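Local structure of methyltransferase type 12 (Clostridium thermocellum, 3JWG) at residues L44-E54 with M81-F89. The protein probably methylates the 2'-hydroxyl of the 3'-terminal nucleotide of small RNAs, using S-adenosyl-L-methionine, through the methyltransferase domain described here. Sequence-based numbering, arbitrary orientation.
Sequences LSLLLKDKSFE and MQRKRISLF
Arg-85, just before strand 86-90, reaches across to the backbone carbonyls of Leu-48 and Phe-53. The setting is the Rossmann-like fold of S-adenosylmethionine-dependent methyltransferases, at the edge of the sheet where strand 86-90 is outermost. Arg-85 CB points toward segment 44-54 and lies 3.6 Å from Glu-54 O. The CA of Arg-85 also makes a CH...O contact with that oxygen. CG passes beside Glu-54 O as well. The chain then bends at chi3 (62°), which swings the guanidinium toward the carbonyls of Leu-48 and Phe-53. NE and NH2 grip one atom side-on: Phe-53 O accepts from Arg-85 NE at 3.0 Å and from Arg-85 NH2 at 2.8 Å. NE comes in almost in line with the C=O bond (168° at the oxygen), and NH2 uses a lone pair in the carbonyl plane. Phe-53 O lies close to the guanidinium plane, so the two bonds fix the rotation of the group. Arg-85 NH2 is also 2.9 Å from Asp-50 O. Arg-85 NH1 donates to Leu-48 O at 2.9 Å, a bond tilted from the plane of the guanidinium. Leu-48 CD2 lies over one face of the group, away from its centre. One arginine thus ties the end of the helix to the type I turn 50-53. Within that turn, Asp-50 OD1 accepts from Ser-52 N in an Asx turn.

Beside the polar part is an apolar one. The side chains of Leu-48 and Ile-86 run nearly perpendicular and meet through their CD1 atoms. Leu-73 of helix 63-73 touches both Ile-86 and Leu-44. Farther along the strand, CD2 of Leu-44 packs tightly against CD2 of Leu-88, at 3.4 Å.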
ATOM      1  N   LEU A  44      -4.924   0.947  -8.522  1.00 20.97           N
ATOM      2  CA  LEU A  44      -4.467   1.074  -9.900  1.00 23.05           C
ATOM      3  C   LEU A  44      -5.487   1.853 -10.729  1.00 22.17           C
ATOM      4  O   LEU A  44      -5.120   2.737 -11.502  1.00 23.17           O
ATOM      5  CB  LEU A  44      -4.252  -0.316 -10.510  1.00 24.31           C
ATOM      6  CG  LEU A  44      -2.923  -1.047 -10.285  1.00 26.95           C
ATOM      7  CD1 LEU A  44      -2.350  -0.757  -8.920  1.00 26.67           C
ATOM      8  CD2 LEU A  44      -3.151  -2.532 -10.474  1.00 26.71           C
ATOM      9  N   SER A  45      -6.765   1.523 -10.563  1.00 24.29           N
ATOM     10  CA  SER A  45      -7.835   2.199 -11.296  1.00 25.40           C
ATOM     11  C   SER A  45      -7.804   3.703 -11.068  1.00 25.30           C
ATOM     12  O   SER A  45      -7.901   4.485 -12.016  1.00 24.68           O
ATOM     13  CB  SER A  45      -9.211   1.675 -10.872  1.00 25.71           C
ATOM     14  OG  SER A  45      -9.327   0.283 -11.078  1.00 32.81           O
ATOM     15  N   LEU A  46      -7.684   4.107  -9.804  1.00 25.83           N
ATOM     16  CA  LEU A  46      -7.655   5.524  -9.455  1.00 25.89           C
ATOM     17  C   LEU A  46      -6.426   6.238  -9.999  1.00 25.32           C
ATOM     18  O   LEU A  46      -6.498   7.400 -10.397  1.00 25.66           O
ATOM     19  CB  LEU A  46      -7.704   5.710  -7.932  1.00 25.06           C
ATOM     20  CG  LEU A  46      -8.978   5.325  -7.176  1.00 26.73           C
ATOM     21  CD1 LEU A  46      -8.799   5.693  -5.711  1.00 23.66           C
ATOM     22  CD2 LEU A  46     -10.188   6.049  -7.752  1.00 25.13           C
ATOM     23  N   LEU A  47      -5.292   5.548  -9.995  1.00 25.53           N
ATOM     24  CA  LEU A  47      -4.052   6.126 -10.499  1.00 25.82           C
ATOM     25  C   LEU A  47      -4.149   6.417 -12.000  1.00 26.22           C
ATOM     26  O   LEU A  47      -3.678   7.457 -12.475  1.00 24.80           O
ATOM     27  CB  LEU A  47      -2.883   5.176 -10.214  1.00 22.83           C
ATOM     28  CG  LEU A  47      -2.495   5.071  -8.734  1.00 23.52           C
ATOM     29  CD1 LEU A  47      -1.415   4.012  -8.544  1.00 21.90           C
ATOM     30  CD2 LEU A  47      -2.003   6.437  -8.244  1.00 19.82           C
ATOM     31  N   LEU A  48      -4.777   5.505 -12.736  1.00 27.67           N
ATOM     32  CA  LEU A  48      -4.948   5.661 -14.179  1.00 30.12           C
ATOM     33  C   LEU A  48      -5.814   6.867 -14.548  1.00 32.84           C
ATOM     34  O   LEU A  48      -5.706   7.405 -15.652  1.00 33.89           O
ATOM     35  CB  LEU A  48      -5.557   4.389 -14.777  1.00 30.45           C
ATOM     36  CG  LEU A  48      -4.624   3.182 -14.949  1.00 31.57           C
ATOM     37  CD1 LEU A  48      -5.435   1.945 -15.323  1.00 30.27           C
ATOM     38  CD2 LEU A  48      -3.586   3.494 -16.031  1.00 33.17           C
ATOM     39  N   LYS A  49      -6.666   7.298 -13.624  1.00 33.87           N
ATOM     40  CA  LYS A  49      -7.533   8.438 -13.890  1.00 35.68           C
ATOM     41  C   LYS A  49      -6.792   9.766 -13.770  1.00 35.47           C
ATOM     42  O   LYS A  49      -7.325  10.814 -14.134  1.00 37.68           O
ATOM     43  CB  LYS A  49      -8.738   8.413 -12.947  1.00 36.43           C
ATOM     44  CG  LYS A  49      -9.539   7.124 -13.026  1.00 36.77           C
ATOM     45  CD  LYS A  49     -10.778   7.187 -12.151  1.00 38.67           C
ATOM     46  CE  LYS A  49     -11.472   5.838 -12.077  1.00 39.45           C
ATOM     47  NZ  LYS A  49     -11.842   5.312 -13.421  1.00 40.59           N
ATOM     48  N   ASP A  50      -5.561   9.724 -13.268  1.00 34.96           N
ATOM     49  CA  ASP A  50      -4.752  10.933 -13.124  1.00 33.86           C
ATOM     50  C   ASP A  50      -3.554  10.834 -14.075  1.00 33.47           C
ATOM     51  O   ASP A  50      -2.623  10.063 -13.837  1.00 31.74           O
ATOM     52  CB  ASP A  50      -4.270  11.074 -11.677  1.00 34.46           C
ATOM     53  CG  ASP A  50      -3.706  12.449 -11.382  1.00 35.34           C
ATOM     54  OD1 ASP A  50      -2.843  12.918 -12.149  1.00 36.62           O
ATOM     55  OD2 ASP A  50      -4.121  13.063 -10.376  1.00 37.34           O
ATOM     56  N   LYS A  51      -3.577  11.625 -15.145  1.00 32.66           N
ATOM     57  CA  LYS A  51      -2.515  11.599 -16.154  1.00 31.99           C
ATOM     58  C   LYS A  51      -1.098  11.893 -15.659  1.00 29.43           C
ATOM     59  O   LYS A  51      -0.131  11.655 -16.382  1.00 27.77           O
ATOM     60  CB  LYS A  51      -2.846  12.565 -17.298  1.00 35.96           C
ATOM     61  CG  LYS A  51      -2.788  14.034 -16.903  1.00 39.96           C
ATOM     62  CD  LYS A  51      -2.833  14.944 -18.121  1.00 42.90           C
ATOM     63  CE  LYS A  51      -2.757  16.409 -17.714  1.00 43.97           C
ATOM     64  NZ  LYS A  51      -2.673  17.313 -18.898  1.00 45.84           N
ATOM     65  N   SER A  52      -0.963  12.413 -14.443  1.00 27.19           N
ATOM     66  CA  SER A  52       0.363  12.719 -13.922  1.00 24.40           C
ATOM     67  C   SER A  52       1.160  11.448 -13.646  1.00 23.18           C
ATOM     68  O   SER A  52       2.388  11.478 -13.621  1.00 24.68           O
ATOM     69  CB  SER A  52       0.265  13.555 -12.636  1.00 25.62           C
ATOM     70  OG  SER A  52      -0.297  12.809 -11.566  1.00 25.10           O
ATOM     71  N   PHE A  53       0.468  10.332 -13.443  1.00 22.13           N
ATOM     72  CA  PHE A  53       1.153   9.071 -13.171  1.00 23.66           C
ATOM     73  C   PHE A  53       1.571   8.399 -14.479  1.00 24.51           C
ATOM     74  O   PHE A  53       0.744   7.851 -15.203  1.00 27.06           O
ATOM     75  CB  PHE A  53       0.245   8.169 -12.333  1.00 22.22           C
ATOM     76  CG  PHE A  53      -0.100   8.761 -10.990  1.00 21.90           C
ATOM     77  CD1 PHE A  53       0.887   8.951 -10.030  1.00 19.66           C
ATOM     78  CD2 PHE A  53      -1.395   9.191 -10.715  1.00 21.96           C
ATOM     79  CE1 PHE A  53       0.593   9.568  -8.811  1.00 23.35           C
ATOM     80  CE2 PHE A  53      -1.704   9.811  -9.498  1.00 22.35           C
ATOM     81  CZ  PHE A  53      -0.706  10.001  -8.543  1.00 20.55           C
ATOM     82  N   GLU A  54       2.868   8.448 -14.765  1.00 23.64           N
ATOM     83  CA  GLU A  54       3.417   7.897 -15.999  1.00 25.16           C
ATOM     84  C   GLU A  54       3.551   6.381 -16.016  1.00 24.49           C
ATOM     85  O   GLU A  54       3.319   5.747 -17.046  1.00 24.98           O
ATOM     86  CB  GLU A  54       4.776   8.544 -16.284  1.00 26.28           C
ATOM     87  CG  GLU A  54       4.739  10.073 -16.258  1.00 33.88           C
ATOM     88  CD  GLU A  54       5.984  10.704 -16.859  1.00 38.53           C
ATOM     89  OE1 GLU A  54       6.287  10.406 -18.035  1.00 42.87           O
ATOM     90  OE2 GLU A  54       6.657  11.498 -16.166  1.00 41.47           O
ATOM     91  N   MET A  81      -2.067   4.297 -25.507  1.00 35.97           N
ATOM     92  CA  MET A  81      -1.342   5.188 -24.600  1.00 36.39           C
ATOM     93  C   MET A  81      -1.562   4.808 -23.137  1.00 34.52           C
ATOM     94  O   MET A  81      -0.648   4.902 -22.321  1.00 35.38           O
ATOM     95  CB  MET A  81      -1.768   6.650 -24.806  1.00 39.97           C
ATOM     96  CG  MET A  81      -3.105   7.014 -24.162  1.00 45.92           C
ATOM     97  SD  MET A  81      -3.513   8.784 -24.236  1.00 53.56           S
ATOM     98  CE  MET A  81      -2.545   9.433 -22.862  1.00 51.00           C
ATOM     99  N   GLN A  82      -2.776   4.378 -22.810  1.00 32.90           N
ATOM    100  CA  GLN A  82      -3.105   3.998 -21.438  1.00 31.64           C
ATOM    101  C   GLN A  82      -2.500   2.652 -21.069  1.00 30.62           C
ATOM    102  O   GLN A  82      -2.059   2.449 -19.937  1.00 29.16           O
ATOM    103  CB  GLN A  82      -4.623   3.960 -21.249  1.00 30.45           C
ATOM    104  CG  GLN A  82      -5.279   5.307 -21.481  1.00 33.66           C
ATOM    105  CD  GLN A  82      -4.766   6.367 -20.526  1.00 32.90           C
ATOM    106  OE1 GLN A  82      -4.407   7.472 -20.937  1.00 34.65           O
ATOM    107  NE2 GLN A  82      -4.730   6.035 -19.245  1.00 33.56           N
ATOM    108  N   ARG A  83      -2.475   1.736 -22.027  1.00 27.77           N
ATOM    109  CA  ARG A  83      -1.913   0.416 -21.789  1.00 29.32           C
ATOM    110  C   ARG A  83      -0.425   0.492 -21.438  1.00 28.54           C
ATOM    111  O   ARG A  83       0.071  -0.289 -20.622  1.00 27.29           O
ATOM    112  CB  ARG A  83      -2.091  -0.465 -23.026  1.00 29.06           C
ATOM    113  CG  ARG A  83      -1.476  -1.843 -22.880  1.00 33.68           C
ATOM    114  CD  ARG A  83      -2.305  -2.698 -21.942  1.00 38.59           C
ATOM    115  NE  ARG A  83      -1.673  -3.977 -21.621  1.00 42.47           N
ATOM    116  CZ  ARG A  83      -0.628  -4.118 -20.810  1.00 44.39           C
ATOM    117  NH1 ARG A  83      -0.085  -3.056 -20.228  1.00 44.23           N
ATOM    118  NH2 ARG A  83      -0.132  -5.326 -20.573  1.00 45.06           N
ATOM    119  N   LYS A  84       0.284   1.430 -22.061  1.00 27.79           N
ATOM    120  CA  LYS A  84       1.715   1.592 -21.825  1.00 28.72           C
ATOM    121  C   LYS A  84       2.056   2.148 -20.442  1.00 28.14           C
ATOM    122  O   LYS A  84       3.211   2.099 -20.014  1.00 29.21           O
ATOM    123  CB  LYS A  84       2.320   2.493 -22.904  1.00 31.44           C
ATOM    124  CG  LYS A  84       2.239   1.892 -24.304  1.00 36.13           C
ATOM    125  CD  LYS A  84       2.713   2.869 -25.376  1.00 38.69           C
ATOM    126  CE  LYS A  84       2.571   2.259 -26.768  1.00 41.81           C
ATOM    127  NZ  LYS A  84       3.032   3.184 -27.845  1.00 43.27           N
ATOM    128  N   ARG A  85       1.052   2.664 -19.742  1.00 26.89           N
ATOM    129  CA  ARG A  85       1.262   3.235 -18.415  1.00 26.91           C
ATOM    130  C   ARG A  85       1.178   2.201 -17.300  1.00 27.14           C
ATOM    131  O   ARG A  85       1.740   2.399 -16.225  1.00 26.09           O
ATOM    132  CB  ARG A  85       0.216   4.311 -18.125  1.00 26.85           C
ATOM    133  CG  ARG A  85       0.173   5.485 -19.092  1.00 26.24           C
ATOM    134  CD  ARG A  85      -1.073   6.309 -18.807  1.00 28.97           C
ATOM    135  NE  ARG A  85      -1.055   6.865 -17.455  1.00 28.48           N
ATOM    136  CZ  ARG A  85      -2.131   7.282 -16.796  1.00 29.65           C
ATOM    137  NH1 ARG A  85      -3.333   7.205 -17.356  1.00 28.71           N
ATOM    138  NH2 ARG A  85      -2.005   7.798 -15.579  1.00 29.26           N
ATOM    139  N   ILE A  86       0.483   1.097 -17.551  1.00 26.75           N
ATOM    140  CA  ILE A  86       0.297   0.089 -16.517  1.00 26.03           C
ATOM    141  C   ILE A  86       0.948  -1.271 -16.751  1.00 26.42           C
ATOM    142  O   ILE A  86       1.008  -1.780 -17.877  1.00 26.87           O
ATOM    143  CB  ILE A  86      -1.212  -0.106 -16.251  1.00 25.90           C
ATOM    144  CG1 ILE A  86      -1.431  -0.983 -15.019  1.00 26.11           C
ATOM    145  CG2 ILE A  86      -1.871  -0.728 -17.463  1.00 28.30           C
ATOM    146  CD1 ILE A  86      -2.852  -0.930 -14.497  1.00 27.97           C
ATOM    147  N   SER A  87       1.426  -1.853 -15.657  1.00 24.34           N
ATOM    148  CA  SER A  87       2.080  -3.152 -15.667  1.00 25.57           C
ATOM    149  C   SER A  87       1.670  -3.951 -14.428  1.00 24.93           C
ATOM    150  O   SER A  87       1.453  -3.382 -13.356  1.00 21.46           O
ATOM    151  CB  SER A  87       3.596  -2.969 -15.678  1.00 23.88           C
ATOM    152  OG  SER A  87       4.253  -4.191 -15.406  1.00 32.73           O
ATOM    153  N   LEU A  88       1.560  -5.264 -14.582  1.00 25.69           N
ATOM    154  CA  LEU A  88       1.188  -6.139 -13.472  1.00 27.60           C
ATOM    155  C   LEU A  88       2.042  -7.394 -13.514  1.00 27.98           C
ATOM    156  O   LEU A  88       2.316  -7.917 -14.590  1.00 28.30           O
ATOM    157  CB  LEU A  88      -0.284  -6.551 -13.577  1.00 29.34           C
ATOM    158  CG  LEU A  88      -1.392  -5.507 -13.449  1.00 29.87           C
ATOM    159  CD1 LEU A  88      -2.707  -6.113 -13.909  1.00 33.44           C
ATOM    160  CD2 LEU A  88      -1.499  -5.033 -12.018  1.00 31.23           C
ATOM    161  N   PHE A  89       2.475  -7.870 -12.352  1.00 27.64           N
ATOM    162  CA  PHE A  89       3.260  -9.099 -12.298  1.00 27.72           C
ATOM    163  C   PHE A  89       3.185  -9.749 -10.925  1.00 28.28           C
ATOM    164  O   PHE A  89       2.874  -9.093  -9.926  1.00 25.78           O
ATOM    165  CB  PHE A  89       4.719  -8.849 -12.724  1.00 27.03           C
ATOM    166  CG  PHE A  89       5.551  -8.097 -11.724  1.00 24.38           C
ATOM    167  CD1 PHE A  89       6.234  -8.773 -10.716  1.00 23.96           C
ATOM    168  CD2 PHE A  89       5.706  -6.717 -11.830  1.00 24.17           C
ATOM    169  CE1 PHE A  89       7.068  -8.087  -9.834  1.00 24.10           C
ATOM    170  CE2 PHE A  89       6.535  -6.020 -10.955  1.00 22.18           C
ATOM    171  CZ  PHE A  89       7.219  -6.705  -9.955  1.00 25.19           C
TER